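Local coordinates for protein putative laminarinase (Phanerochaete chrysosporium, PDB 2WLQ) that probably hydrolyses beta-glucans such as laminarin as a family 16 glycoside hydrolase, studied here in a nucleophile-disabled form that holds laminariheptaose, at residues N128-H133 / C165-P170; W99-E104 / S115-E120; V72-I77 / I247-T252. The protein carries 1 engineered substitution. One frame throughout, in Å; residues are numbered along the deposited sequence.

Contact 1: N128-H133 / C165-P170; sequences NAMTLH and CGVQAP. With BGC (beta-D-glucopyranose), chain C; BGC (beta-D-glucopyranose), chain B.
Met130 with Val167 and Leu132 with Cys165 are the hydrogen-bonded pairs of two antiparallel strands, 129-133 and 165-168, whose axes close to 4.5 Å. Pairing runs on past the regular strands, since Ala169 N gives a nearly straight bond to Asn128 O (2.9 Å, 171°). Thr131 faces Gly166 in a non-hydrogen-bonded pair, and with no side chain on the glycine their CA atoms come within 4.0 Å.

Among the side chains, Met130 reaches across to the partner strand. Its chain bends at chi2 (138°) and again at chi3, which brings Met130 CE to 3.3 Å from Val167 O. Met130 CE also lies 3.9 Å from Ala169 CB. Further along this face, Leu132 CB rests against Cys165 SG at 3.6 Å, and that sulfur is bonded to Cys155 SG in a disulfide. Met130, Leu132 and Val167 all continue into the interior, where they meet Ala229 and Phe231 of strand 229-232 or Val198 and Ile196 of strand 195-202.

The other face belongs to Ala129, Thr131, Gln168 and the sugar-binding His133. Gln168 bends at chi2 to bring Gln168 OE1 within 3.6 Å of Ala129 CB. His133 NE2 donates to O4 of the chain C glucose at 2.9 Å and 168°, while O2 of the chain B glucose lies over one face of the ring, toward its rim. At the far end, Asn128 grips the neighbouring strand by both ends of its amide, OD1 taking Glu120 N and ND2 giving to Ile118 O.

One greasy face turned to a second sheet and one face turned to carbohydrate, where His133 supplies the hydrogen bond, is the division of labour of the family 16 beta-sandwich jelly roll, seen here beside its substrate cleft.

Contact 2: W99-E104 / S115-E120; sequences WPAAWE and SVDIIE. Engineered in segment 115-120: Ser115 (natural residue Glu). With BGC (beta-D-glucopyranose), chain B; BGC (beta-D-glucopyranose), chain C; BGC (beta-D-glucopyranose), chain D.
Trp103 carries the chain B glucose flat on one face of its indole, C5 of the sugar standing 3.4 Å above the centre of the Trp103 ring system. Near the plane of that ring, at its edge, sits Ser115 CB, 4.1 Å from Trp103 CE3, and Trp103 NE1 is taken by Asn250 OD1. The Asp117 carboxylate runs alongside the same indole and points the same way, toward the sugar.

Trp99 works by its edge. Trp99 NE1 donates to Glu120 OE2 at 2.9 Å and 161°; the oxygen lies in the indole plane, while the N-H meets it on its anti side, somewhat out of the carboxylate plane, and ring and carboxylate planes are 24° apart. Glu120 reaches this spot because CG is anti to the backbone N (chi1 -163°) and the chain stays extended. Two sugar hydroxyls share Glu120 OE2 with the indole: O3 of the chain C glucose at 2.6 Å and O6 of the chain B glucose at 2.8 Å. Glu120 OE1 accepts O4 of the chain C glucose at 2.7 Å, so the carboxylate is held in place by four bonds.

The backbone makes this possible through a classic beta bulge. Ala102 O accepts both Ile118 N at 2.9 Å and Ile119 N at 3.1 Å, and the extra residue puts Asp117 and Glu120, three apart, on the same sugar-facing side. Behind them Ala102 packs on Ile119, and Glu104 CB on Val116 CG1, with the Glu104 carboxylate bonded to His83.

Ser115 is engineered and replaces a glutamate, so the run once matched the Glu-x-Asp-x-x-Glu motif of bulged family 16 enzymes. In that family the first glutamate is the nucleophile and the last the acid/base, which fits a mutant that keeps its grip on the sugar but lacks the attacking carboxylate.

Contact 3: V72-I77 / I247-T252; sequences VRIRSI and IIINLT
Arg73 and Asn250 lie side by side on the sugar-facing sheet of the jelly-roll sandwich, where strands 73-76 and 247-252 run antiparallel. Their CB atoms are 3.8 Å apart, and the guanidinium and amide planes are turned 41° against each other. With CG anti to the backbone N (chi1 170°) and the chain stretched out to NE, Arg73 passes slantwise over Ile248: its CG meets Ile248 CG2 at 3.9 Å, and its NH2 meets Ile248 CD1, also at 3.9 Å. Arg75 keeps alongside Ile248 as far as CG, with Arg75 CG 4.0 Å from Ile248 CG1, then bends at chi3 and leads away to Glu107.

Arg73 NE forms a salt bridge with Glu21, and NH2 serves both Glu107 and O6 of a bound glucose. A leucine in its place would probably leave Glu21 without this charged mate and the glucose O6 without its donor.

On the reverse face Ile74 and Ile249 run together, Ile74 CG1 lying 4.0 Å from Ile249 CB, and both pack on Leu54 of strand 51-55 in the opposing sheet.

At the far end a side chain stands in for the backbone: while Ser76 N bonds Ile247 O at 2.8 Å, Ser76 OG accepts Ile247 N at 2.9 Å and 162°, and also bonds Lys78 O.

Overall arrangement
All three contacts belong to one mixed sheet of the beta sandwich, which they cross in the strand order 165-168, 129-133, 115-120, 98-105, 246-253, 69-76. Contact 2 is central, its centre about 9 Å from that of contact 1 and about 9 Å from that of contact 3; the outer two are about 19 Å apart between centres and do not touch. Thr131 O to Asp117 N joins contact 1 to contact 2, and Trp103 O to Ile248 N joins contact 2 to contact 3. Along the chain contact 2 closes before contact 1 opens, and contact 3 spans both. The result is a continuous floor carrying bound glucose units past the bulged catalytic strand.

Contact 1: N128-H133 / C165-P170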
loop_
_atom_site.group_PDB
_atom_site.type_symbol
_atom_site.label_atom_id
_atom_site.label_comp_id
_atom_site.label_asym_id
_atom_site.label_seq_id
_atom_site.Cartn_x
_atom_site.Cartn_y
_atom_site.Cartn_z
ATOM N N ASN A 128 -0.069 1.781 10.553
ATOM C CA ASN A 128 0.266 2.023 9.157
ATOM C C ASN A 128 1.291 3.128 8.998
ATOM O O ASN A 128 1.324 4.091 9.760
ATOM C CB ASN A 128 -1.009 2.416 8.432
ATOM C CG ASN A 128 -0.835 2.468 6.938
ATOM O OD1 ASN A 128 -0.394 1.487 6.355
ATOM N ND2 ASN A 128 -1.167 3.605 6.320
ATOM N N ALA A 129 2.065 3.013 7.932
ATOM C CA ALA A 129 3.037 4.036 7.547
ATOM C C ALA A 129 2.689 4.569 6.176
ATOM O O ALA A 129 2.388 3.778 5.270
ATOM C CB ALA A 129 4.451 3.428 7.512
ATOM N N MET A 130 2.709 5.886 6.052
ATOM C CA MET A 130 2.461 6.558 4.780
ATOM C C MET A 130 3.734 7.322 4.490
ATOM O O MET A 130 4.156 8.109 5.326
ATOM C CB MET A 130 1.263 7.506 4.938
ATOM C CG MET A 130 -0.030 6.711 5.151
ATOM S SD MET A 130 -1.179 7.339 6.418
ATOM C CE MET A 130 -0.145 7.161 7.884
ATOM N N THR A 131 4.332 7.082 3.328
ATOM C CA THR A 131 5.716 7.496 3.070
ATOM C C THR A 131 5.907 7.937 1.642
ATOM O O THR A 131 5.378 7.314 0.727
ATOM C CB THR A 131 6.653 6.324 3.335
ATOM O OG1 THR A 131 6.324 5.756 4.610
ATOM C CG2 THR A 131 8.112 6.785 3.344
ATOM N N LEU A 132 6.700 8.987 1.448
ATOM C CA LEU A 132 7.153 9.331 0.091
ATOM C C LEU A 132 8.610 8.973 -0.089
ATOM O O LEU A 132 9.413 9.057 0.859
ATOM C CB LEU A 132 7.033 10.827 -0.185
ATOM C CG LEU A 132 5.756 11.548 0.178
ATOM C CD1 LEU A 132 5.827 13.008 -0.305
ATOM C CD2 LEU A 132 4.552 10.839 -0.368
ATOM N N HIS A 133 8.931 8.581 -1.309
ATOM C CA HIS A 133 10.344 8.381 -1.743
ATOM C C HIS A 133 10.556 9.204 -2.992
ATOM O O HIS A 133 9.763 9.110 -3.939
ATOM C CB HIS A 133 10.619 6.900 -2.058
ATOM C CG HIS A 133 10.558 6.009 -0.853
ATOM N ND1 HIS A 133 11.682 5.565 -0.180
ATOM C CD2 HIS A 133 9.499 5.500 -0.193
ATOM C CE1 HIS A 133 11.304 4.825 0.851
ATOM N NE2 HIS A 133 9.985 4.758 0.863
ATOM N N CYS A 165 10.369 9.866 3.506
ATOM C CA CYS A 165 9.773 10.706 4.550
ATOM C C CYS A 165 8.409 10.135 4.890
ATOM O O CYS A 165 7.529 10.060 4.010
ATOM C CB CYS A 165 9.666 12.156 4.089
ATOM S SG CYS A 165 8.780 12.368 2.517
ATOM N N GLY A 166 8.249 9.708 6.137
ATOM C CA GLY A 166 7.080 8.934 6.519
ATOM C C GLY A 166 6.329 9.513 7.684
ATOM O O GLY A 166 6.834 10.351 8.426
ATOM N N VAL A 167 5.086 9.065 7.782
ATOM C CA VAL A 167 4.168 9.408 8.866
ATOM C C VAL A 167 3.535 8.103 9.343
ATOM O O VAL A 167 3.121 7.259 8.541
ATOM C CB VAL A 167 3.067 10.337 8.353
ATOM C CG1 VAL A 167 2.003 10.644 9.431
ATOM C CG2 VAL A 167 3.683 11.630 7.793
ATOM N N GLN A 168 3.467 7.944 10.662
ATOM C CA GLN A 168 2.785 6.813 11.315
ATOM C C GLN A 168 1.360 7.190 11.660
ATOM O O GLN A 168 1.136 8.261 12.245
ATOM C CB GLN A 168 3.485 6.460 12.622
ATOM C CG GLN A 168 4.934 6.053 12.412
ATOM C CD GLN A 168 5.075 4.621 11.945
ATOM O OE1 GLN A 168 5.579 4.350 10.837
ATOM N NE2 GLN A 168 4.656 3.688 12.792
ATOM N N ALA A 169 0.388 6.363 11.279
ATOM C CA ALA A 169 -1.014 6.635 11.650
ATOM C C ALA A 169 -1.184 6.555 13.178
ATOM O O ALA A 169 -0.443 5.845 13.846
ATOM C CB ALA A 169 -1.951 5.667 10.965
ATOM N N PRO A 170 -2.153 7.312 13.724
ATOM C CA PRO A 170 -2.294 7.345 15.197
ATOM C C PRO A 170 -3.027 6.190 15.857
ATOM O O PRO A 170 -3.019 6.137 17.089
ATOM C CB PRO A 170 -3.062 8.664 15.434
ATOM C CG PRO A 170 -3.886 8.831 14.195
ATOM C CD PRO A 170 -3.028 8.302 13.061
HETATM C C2 BGC C . 11.107 0.332 2.080
HETATM C C3 BGC C . 9.991 1.313 1.765
HETATM C C4 BGC C . 9.303 1.874 2.991
HETATM C C5 BGC C . 10.334 2.445 3.938
HETATM C C6 BGC C . 9.691 2.929 5.221
HETATM C C1 BGC C . 12.047 0.962 3.095
HETATM O O2 BGC C . 11.724 0.015 0.843
HETATM O O3 BGC C . 9.049 0.698 0.926
HETATM O O4 BGC C . 8.442 2.949 2.592
HETATM O O5 BGC C . 11.305 1.433 4.204
HETATM O O6 BGC C . 10.683 3.608 5.976
HETATM C C2 BGC B . 9.217 1.465 -2.204
HETATM C C3 BGC B . 9.048 0.346 -3.223
HETATM C C4 BGC B . 8.220 -0.731 -2.536
HETATM C C5 BGC B . 6.855 -0.128 -2.219
HETATM C C6 BGC B . 5.847 -1.097 -1.604
HETATM C C1 BGC B . 7.850 1.987 -1.788
HETATM O O1 BGC B . 8.009 2.828 -0.690
HETATM O O2 BGC B . 9.890 2.576 -2.756
HETATM O O3 BGC B . 10.279 -0.253 -3.573
HETATM O O4 BGC B . 8.038 -1.835 -3.393
HETATM O O5 BGC B . 7.058 0.926 -1.307
HETATM O O6 BGC B . 6.336 -1.683 -0.390
#

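Contact 2: W99-E104 / S115-E120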
loop_
_atom_site.group_PDB
_atom_site.type_symbol
_atom_site.label_atom_id
_atom_site.label_comp_id
_atom_site.label_asym_id
_atom_site.label_seq_id
_atom_site.Cartn_x
_atom_site.Cartn_y
_atom_site.Cartn_z
ATOM N N TRP A 99 4.810 -8.249 3.944
ATOM C CA TRP A 99 5.089 -6.847 3.633
ATOM C C TRP A 99 4.118 -6.454 2.508
ATOM O O TRP A 99 4.466 -6.497 1.315
ATOM C CB TRP A 99 6.555 -6.713 3.238
ATOM C CG TRP A 99 7.008 -5.334 2.835
ATOM C CD1 TRP A 99 6.296 -4.163 2.883
ATOM C CD2 TRP A 99 8.316 -4.992 2.353
ATOM N NE1 TRP A 99 7.072 -3.119 2.402
ATOM C CE2 TRP A 99 8.318 -3.609 2.077
ATOM C CE3 TRP A 99 9.471 -5.740 2.081
ATOM C CZ2 TRP A 99 9.437 -2.953 1.542
ATOM C CZ3 TRP A 99 10.593 -5.078 1.593
ATOM C CH2 TRP A 99 10.569 -3.710 1.334
ATOM N N PRO A 100 2.870 -6.114 2.901
ATOM C CA PRO A 100 1.879 -5.698 1.933
ATOM C C PRO A 100 1.999 -4.174 1.656
ATOM O O PRO A 100 2.482 -3.398 2.492
ATOM C CB PRO A 100 0.558 -5.996 2.660
ATOM C CG PRO A 100 0.858 -5.710 4.096
ATOM C CD PRO A 100 2.320 -6.176 4.276
ATOM N N ALA A 101 1.507 -3.746 0.490
ATOM C CA ALA A 101 1.487 -2.314 0.229
ATOM C C ALA A 101 0.438 -1.969 -0.817
ATOM O O ALA A 101 0.145 -2.763 -1.730
ATOM C CB ALA A 101 2.845 -1.875 -0.265
ATOM N N ALA A 102 -0.115 -0.762 -0.656
ATOM C CA ALA A 102 -0.956 -0.119 -1.676
ATOM C C ALA A 102 -0.296 1.227 -1.866
ATOM O O ALA A 102 -0.107 1.965 -0.905
ATOM C CB ALA A 102 -2.374 0.046 -1.183
ATOM N N TRP A 103 0.103 1.521 -3.098
ATOM C CA TRP A 103 0.980 2.658 -3.339
ATOM C C TRP A 103 0.925 3.124 -4.771
ATOM O O TRP A 103 0.198 2.557 -5.572
ATOM C CB TRP A 103 2.394 2.280 -2.918
ATOM C CG TRP A 103 2.994 1.058 -3.580
ATOM C CD1 TRP A 103 2.540 -0.242 -3.494
ATOM C CD2 TRP A 103 4.173 1.020 -4.375
ATOM N NE1 TRP A 103 3.389 -1.083 -4.178
ATOM C CE2 TRP A 103 4.387 -0.334 -4.748
ATOM C CE3 TRP A 103 5.084 1.997 -4.818
ATOM C CZ2 TRP A 103 5.499 -0.740 -5.510
ATOM C CZ3 TRP A 103 6.192 1.583 -5.583
ATOM C CH2 TRP A 103 6.375 0.237 -5.927
ATOM N N GLU A 104 1.644 4.203 -5.071
ATOM C CA GLU A 104 1.696 4.738 -6.433
ATOM C C GLU A 104 3.136 5.031 -6.787
ATOM O O GLU A 104 3.908 5.478 -5.927
ATOM C CB GLU A 104 0.887 6.030 -6.543
ATOM C CG GLU A 104 -0.586 5.834 -6.359
ATOM C CD GLU A 104 -1.413 7.046 -6.746
ATOM O OE1 GLU A 104 -0.813 8.118 -7.056
ATOM O OE2 GLU A 104 -2.682 6.964 -6.691
ATOM N N SER A 115 7.462 7.978 -5.398
ATOM C CA SER A 115 6.498 6.958 -4.967
ATOM C C SER A 115 5.836 7.451 -3.687
ATOM O O SER A 115 6.465 8.145 -2.885
ATOM C CB SER A 115 7.129 5.588 -4.770
ATOM O OG SER A 115 8.113 5.603 -3.769
ATOM N N VAL A 116 4.545 7.137 -3.553
ATOM C CA VAL A 116 3.754 7.434 -2.357
ATOM C C VAL A 116 3.131 6.135 -1.875
ATOM O O VAL A 116 2.403 5.464 -2.634
ATOM C CB VAL A 116 2.661 8.495 -2.620
ATOM C CG1 VAL A 116 1.916 8.222 -3.848
ATOM C CG2 VAL A 116 1.726 8.607 -1.447
ATOM N N ASP A 117 3.465 5.765 -0.640
ATOM C CA ASP A 117 2.913 4.584 0.032
ATOM C C ASP A 117 1.683 5.023 0.836
ATOM O O ASP A 117 1.786 5.896 1.698
ATOM C CB ASP A 117 3.967 3.970 0.964
ATOM C CG ASP A 117 5.084 3.261 0.207
ATOM O OD1 ASP A 117 4.840 2.142 -0.319
ATOM O OD2 ASP A 117 6.213 3.794 0.173
ATOM N N ILE A 118 0.525 4.451 0.523
ATOM C CA ILE A 118 -0.735 4.784 1.179
ATOM C C ILE A 118 -0.983 3.787 2.334
ATOM O O ILE A 118 -1.309 4.183 3.453
ATOM C CB ILE A 118 -1.880 4.741 0.170
ATOM C CG1 ILE A 118 -1.567 5.766 -0.940
ATOM C CG2 ILE A 118 -3.228 5.006 0.853
ATOM C CD1 ILE A 118 -2.333 5.534 -2.193
ATOM N N ILE A 119 -0.829 2.490 2.035
ATOM C CA ILE A 119 -0.868 1.448 3.051
ATOM C C ILE A 119 0.470 0.716 2.973
ATOM O O ILE A 119 0.860 0.262 1.886
ATOM C CB ILE A 119 -2.010 0.436 2.779
ATOM C CG1 ILE A 119 -3.325 1.170 2.592
ATOM C CG2 ILE A 119 -2.082 -0.624 3.918
ATOM C CD1 ILE A 119 -4.510 0.253 2.220
ATOM N N GLU A 120 1.164 0.563 4.107
ATOM C CA GLU A 120 2.418 -0.200 4.086
ATOM C C GLU A 120 2.812 -0.555 5.499
ATOM O O GLU A 120 2.665 0.247 6.413
ATOM C CB GLU A 120 3.544 0.590 3.410
ATOM C CG GLU A 120 4.708 -0.319 3.020
ATOM C CD GLU A 120 5.941 0.425 2.536
ATOM O OE1 GLU A 120 6.062 1.654 2.780
ATOM O OE2 GLU A 120 6.796 -0.252 1.918
HETATM C C2 BGC B . 9.217 1.465 -2.204
HETATM C C3 BGC B . 9.048 0.346 -3.223
HETATM C C4 BGC B . 8.220 -0.731 -2.536
HETATM C C5 BGC B . 6.855 -0.128 -2.219
HETATM C C6 BGC B . 5.847 -1.097 -1.604
HETATM C C1 BGC B . 7.850 1.987 -1.788
HETATM O O1 BGC B . 8.009 2.828 -0.690
HETATM O O2 BGC B . 9.890 2.576 -2.756
HETATM O O3 BGC B . 10.279 -0.253 -3.573
HETATM O O4 BGC B . 8.038 -1.835 -3.393
HETATM O O5 BGC B . 7.058 0.926 -1.307
HETATM O O6 BGC B . 6.336 -1.683 -0.390
HETATM C C2 BGC C . 11.107 0.332 2.080
HETATM C C3 BGC C . 9.991 1.313 1.765
HETATM C C4 BGC C . 9.303 1.874 2.991
HETATM C C5 BGC C . 10.334 2.445 3.938
HETATM C C6 BGC C . 9.691 2.929 5.221
HETATM C C1 BGC C . 12.047 0.962 3.095
HETATM O O2 BGC C . 11.724 0.015 0.843
HETATM O O3 BGC C . 9.049 0.698 0.926
HETATM O O4 BGC C . 8.442 2.949 2.592
HETATM O O5 BGC C . 11.305 1.433 4.204
HETATM O O6 BGC C . 10.683 3.608 5.976
HETATM C C2 BGC D . 12.242 -0.299 -4.891
HETATM C C3 BGC D . 12.902 0.168 -6.197
HETATM C C4 BGC D . 11.976 0.038 -7.399
HETATM C C5 BGC D . 10.636 0.710 -7.089
HETATM C C6 BGC D . 9.569 0.541 -8.169
HETATM C C1 BGC D . 10.878 0.341 -4.735
HETATM O O2 BGC D . 13.036 -0.001 -3.753
HETATM O O3 BGC D . 13.971 -0.702 -6.493
HETATM O O4 BGC D . 12.601 0.726 -8.480
HETATM O O5 BGC D . 10.106 0.118 -5.902
HETATM O O6 BGC D . 9.286 -0.824 -8.417
#

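Contact 3: V72-I77 / I247-T252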
loop_
_atom_site.group_PDB
_atom_site.type_symbol
_atom_site.label_atom_id
_atom_site.label_comp_id
_atom_site.label_asym_id
_atom_site.label_seq_id
_atom_site.Cartn_x
_atom_site.Cartn_y
_atom_site.Cartn_z
ATOM N N VAL A 72 1.132 -11.981 -5.516
ATOM C CA VAL A 72 0.790 -11.144 -6.647
ATOM C C VAL A 72 1.094 -9.663 -6.398
ATOM O O VAL A 72 1.103 -9.174 -5.247
ATOM C CB VAL A 72 -0.700 -11.280 -7.042
ATOM C CG1 VAL A 72 -0.965 -12.699 -7.523
ATOM C CG2 VAL A 72 -1.618 -10.942 -5.904
ATOM N N ARG A 73 1.343 -8.986 -7.518
ATOM C CA ARG A 73 1.590 -7.539 -7.561
ATOM C C ARG A 73 0.832 -7.009 -8.761
ATOM O O ARG A 73 1.160 -7.370 -9.888
ATOM C CB ARG A 73 3.093 -7.275 -7.713
ATOM C CG ARG A 73 3.475 -5.834 -8.013
ATOM C CD ARG A 73 4.929 -5.602 -7.741
ATOM N NE ARG A 73 5.407 -4.346 -8.346
ATOM C CZ ARG A 73 6.445 -3.649 -7.882
ATOM N NH1 ARG A 73 7.079 -4.042 -6.788
ATOM N NH2 ARG A 73 6.844 -2.566 -8.544
ATOM N N ILE A 74 -0.206 -6.214 -8.522
ATOM C CA ILE A 74 -1.043 -5.707 -9.620
ATOM C C ILE A 74 -0.803 -4.220 -9.808
ATOM O O ILE A 74 -0.516 -3.512 -8.836
ATOM C CB ILE A 74 -2.539 -6.050 -9.474
ATOM C CG1 ILE A 74 -3.156 -5.324 -8.271
ATOM C CG2 ILE A 74 -2.716 -7.569 -9.369
ATOM C CD1 ILE A 74 -4.705 -5.398 -8.289
ATOM N N ARG A 75 -0.905 -3.755 -11.053
ATOM C CA ARG A 75 -0.539 -2.382 -11.422
ATOM C C ARG A 75 -1.610 -1.813 -12.342
ATOM O O ARG A 75 -1.975 -2.461 -13.338
ATOM C CB ARG A 75 0.768 -2.415 -12.189
ATOM C CG ARG A 75 1.254 -1.016 -12.595
ATOM C CD ARG A 75 2.539 -1.116 -13.321
ATOM N NE ARG A 75 2.313 -1.600 -14.668
ATOM C CZ ARG A 75 3.291 -1.816 -15.543
ATOM N NH1 ARG A 75 4.555 -1.603 -15.185
ATOM N NH2 ARG A 75 2.998 -2.235 -16.766
ATOM N N SER A 76 -2.104 -0.616 -12.063
ATOM C CA SER A 76 -3.137 -0.019 -12.923
ATOM C C SER A 76 -2.540 0.237 -14.303
ATOM O O SER A 76 -1.377 0.618 -14.433
ATOM C CB SER A 76 -3.700 1.273 -12.323
ATOM O OG SER A 76 -2.716 2.297 -12.255
ATOM N N ILE A 77 -3.345 0.004 -15.336
ATOM C CA ILE A 77 -2.897 0.352 -16.693
ATOM C C ILE A 77 -2.782 1.876 -16.833
ATOM O O ILE A 77 -1.813 2.400 -17.415
ATOM C CB ILE A 77 -3.820 -0.292 -17.755
ATOM C CG1 ILE A 77 -3.672 -1.818 -17.736
ATOM C CG2 ILE A 77 -3.541 0.298 -19.149
ATOM C CD1 ILE A 77 -4.757 -2.547 -18.513
ATOM N N ILE A 247 -1.130 2.974 -9.920
ATOM C CA ILE A 247 -1.471 2.407 -8.612
ATOM C C ILE A 247 -0.995 0.970 -8.584
ATOM O O ILE A 247 -1.259 0.189 -9.505
ATOM C CB ILE A 247 -2.980 2.488 -8.382
ATOM C CG1 ILE A 247 -3.395 3.966 -8.226
ATOM C CG2 ILE A 247 -3.389 1.682 -7.165
ATOM C CD1 ILE A 247 -4.951 4.224 -8.353
ATOM N N ILE A 248 -0.331 0.598 -7.491
ATOM C CA ILE A 248 0.158 -0.764 -7.297
ATOM C C ILE A 248 -0.340 -1.328 -5.971
ATOM O O ILE A 248 -0.378 -0.612 -4.965
ATOM C CB ILE A 248 1.693 -0.805 -7.362
ATOM C CG1 ILE A 248 2.135 -0.269 -8.744
ATOM C CG2 ILE A 248 2.205 -2.257 -7.140
ATOM C CD1 ILE A 248 3.623 -0.348 -9.027
ATOM N N ILE A 249 -0.799 -2.575 -5.989
ATOM C CA ILE A 249 -1.198 -3.279 -4.769
ATOM C C ILE A 249 -0.468 -4.616 -4.791
ATOM O O ILE A 249 -0.508 -5.355 -5.775
ATOM C CB ILE A 249 -2.716 -3.499 -4.699
ATOM C CG1 ILE A 249 -3.456 -2.150 -4.834
ATOM C CG2 ILE A 249 -3.073 -4.224 -3.376
ATOM C CD1 ILE A 249 -4.956 -2.277 -5.154
ATOM N N ASN A 250 0.284 -4.913 -3.737
ATOM C CA ASN A 250 1.124 -6.111 -3.747
ATOM C C ASN A 250 1.273 -6.732 -2.373
ATOM O O ASN A 250 0.909 -6.153 -1.333
ATOM C CB ASN A 250 2.515 -5.781 -4.315
ATOM C CG ASN A 250 3.317 -4.917 -3.378
ATOM O OD1 ASN A 250 3.132 -3.702 -3.348
ATOM N ND2 ASN A 250 4.201 -5.528 -2.581
ATOM N N LEU A 251 1.884 -7.913 -2.366
ATOM C CA LEU A 251 2.272 -8.548 -1.125
ATOM C C LEU A 251 3.586 -9.261 -1.356
ATOM O O LEU A 251 3.646 -10.176 -2.177
ATOM C CB LEU A 251 1.231 -9.585 -0.683
ATOM C CG LEU A 251 1.649 -10.507 0.482
ATOM C CD1 LEU A 251 1.971 -9.796 1.777
ATOM C CD2 LEU A 251 0.554 -11.553 0.670
ATOM N N THR A 252 4.637 -8.806 -0.673
ATOM C CA THR A 252 5.912 -9.498 -0.670
ATOM C C THR A 252 6.166 -10.056 0.714
ATOM O O THR A 252 5.353 -9.901 1.638
ATOM C CB THR A 252 7.081 -8.650 -1.283
ATOM O OG1 THR A 252 8.185 -9.521 -1.550
ATOM C CG2 THR A 252 7.517 -7.509 -0.367
#